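Local coordinates for nicotinate phosphoribosyltransferase (Vibrio cholerae, PDB 4HL7), which probably makes nicotinate ribonucleotide from nicotinate and phosphoribosyl diphosphate, with ATP consumed, in the synthesis of NAD, at residues L55-R59 and E105-V109. Sequence-based numbering, arbitrary orientation.
Sequences LDAIR and EMGIV
L55 and the selenomethionine M106 each turn their CB to the opposing segment, and their side chains run past one another in opposite senses. Methyl CD1 of L55 lies against the M106 chain, 3.6 Å from CG and 3.7 Å from SE. L55 holds CG anti to its own N (chi1 -176°), which carries the branch out to the strand, where its two methyls part: CD2 passes G107 and lies 3.7 Å from CG1 of I108. From the next turn of the helix, I58 reaches the selenium obliquely, its CG2 4.1 Å from M106 SE. Helix 52-64 thus lies over one face of the antiparallel sheet that strands of the N-terminal region share with strand 372-380, covering the edge strand 104-109, with the two short segments running almost exactly antiparallel (172°), their axes approaching to 10.0 Å. I58 also touches L117 of the adjacent strand 116-122, and V139 and V142 of helix 131-147. R59 lies at the solvent-exposed border of the contact. Its chain, bent at chi3 (-140°), lays one guanidinium face over L55 CD1, which sits 4.0 Å above the plane near its centre, while NH2 stays 3.8 Å from the carbonyl O of M106, too distant for a hydrogen bond.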
loop_
_atom_site.group_PDB
_atom_site.type_symbol
_atom_site.label_atom_id
_atom_site.label_comp_id
_atom_site.label_asym_id
_atom_site.label_seq_id
_atom_site.Cartn_x
_atom_site.Cartn_y
_atom_site.Cartn_z
ATOM N N LEU A 55 -20.642 8.026 7.699
ATOM C CA LEU A 55 -20.343 9.156 6.848
ATOM C C LEU A 55 -20.151 10.451 7.668
ATOM O O LEU A 55 -19.211 11.172 7.402
ATOM C CB LEU A 55 -21.402 9.245 5.738
ATOM C CG LEU A 55 -21.382 10.245 4.590
ATOM C CD1 LEU A 55 -20.056 10.222 3.868
ATOM C CD2 LEU A 55 -22.537 9.966 3.627
ATOM N N ASP A 56 -20.947 10.686 8.734
ATOM C CA ASP A 56 -20.784 11.926 9.570
ATOM C C ASP A 56 -19.405 12.119 10.219
ATOM O O ASP A 56 -18.763 13.189 10.046
ATOM C CB ASP A 56 -21.880 12.071 10.640
ATOM C CG ASP A 56 -23.006 13.033 10.230
ATOM O OD1 ASP A 56 -22.973 13.584 9.107
ATOM O OD2 ASP A 56 -23.941 13.235 11.039
ATOM N N ALA A 57 -18.938 11.100 10.953
ATOM C CA ALA A 57 -17.627 11.175 11.611
ATOM C C ALA A 57 -16.474 11.091 10.619
ATOM O O ALA A 57 -15.418 11.697 10.825
ATOM C CB ALA A 57 -17.477 10.107 12.706
ATOM N N ILE A 58 -16.678 10.396 9.518
ATOM C CA ILE A 58 -15.642 10.397 8.516
ATOM C C ILE A 58 -15.472 11.820 7.970
ATOM O O ILE A 58 -14.361 12.295 7.800
ATOM C CB ILE A 58 -15.943 9.405 7.398
ATOM C CG1 ILE A 58 -15.851 8.003 7.972
ATOM C CG2 ILE A 58 -14.973 9.583 6.229
ATOM C CD1 ILE A 58 -16.365 6.923 7.031
ATOM N N ARG A 59 -16.591 12.520 7.743
ATOM C CA ARG A 59 -16.523 13.876 7.167
ATOM C C ARG A 59 -15.744 14.758 8.077
ATOM O O ARG A 59 -14.939 15.572 7.645
ATOM C CB ARG A 59 -17.917 14.439 7.070
ATOM C CG ARG A 59 -18.258 15.033 5.752
ATOM C CD ARG A 59 -19.767 15.083 5.719
ATOM N NE ARG A 59 -20.230 14.735 4.407
ATOM C CZ ARG A 59 -21.374 14.131 4.176
ATOM N NH1 ARG A 59 -22.156 13.788 5.186
ATOM N NH2 ARG A 59 -21.709 13.861 2.928
ATOM N N GLU A 105 -14.797 14.550 -2.229
ATOM C CA GLU A 105 -16.277 14.418 -2.224
ATOM C C GLU A 105 -16.638 13.063 -1.674
ATOM O O GLU A 105 -15.928 12.080 -1.909
ATOM C CB GLU A 105 -16.857 14.445 -3.622
ATOM C CG GLU A 105 -16.628 15.702 -4.398
ATOM C CD GLU A 105 -17.531 15.763 -5.621
ATOM O OE1 GLU A 105 -17.994 14.700 -6.108
ATOM O OE2 GLU A 105 -17.771 16.874 -6.095
HETATM N N MSE A 106 -17.762 12.970 -0.994
HETATM C CA MSE A 106 -18.197 11.642 -0.586
HETATM C C MSE A 106 -19.669 11.594 -0.483
HETATM O O MSE A 106 -20.314 12.629 -0.361
HETATM C CB MSE A 106 -17.561 11.311 0.736
HETATM C CG MSE A 106 -17.915 12.330 1.821
HETATM SE SE MSE A 106 -16.728 11.816 3.329
HETATM C CE MSE A 106 -15.347 13.207 3.151
ATOM N N GLY A 107 -20.210 10.386 -0.571
ATOM C CA GLY A 107 -21.669 10.171 -0.488
ATOM C C GLY A 107 -22.005 8.688 -0.452
ATOM O O GLY A 107 -21.118 7.819 -0.492
ATOM N N ILE A 108 -23.298 8.395 -0.374
ATOM C CA ILE A 108 -23.774 7.017 -0.388
ATOM C C ILE A 108 -24.305 6.726 -1.790
ATOM O O ILE A 108 -25.061 7.500 -2.324
ATOM C CB ILE A 108 -24.898 6.828 0.660
ATOM C CG1 ILE A 108 -24.399 7.180 2.071
ATOM C CG2 ILE A 108 -25.432 5.405 0.633
ATOM C CD1 ILE A 108 -23.245 6.318 2.595
ATOM N N VAL A 109 -23.870 5.644 -2.411
ATOM C CA VAL A 109 -24.477 5.229 -3.668
ATOM C C VAL A 109 -25.241 3.923 -3.489
ATOM O O VAL A 109 -24.731 2.976 -2.875
ATOM C CB VAL A 109 -23.460 5.076 -4.799
ATOM C CG1 VAL A 109 -24.195 4.787 -6.113
ATOM C CG2 VAL A 109 -22.624 6.344 -4.923
#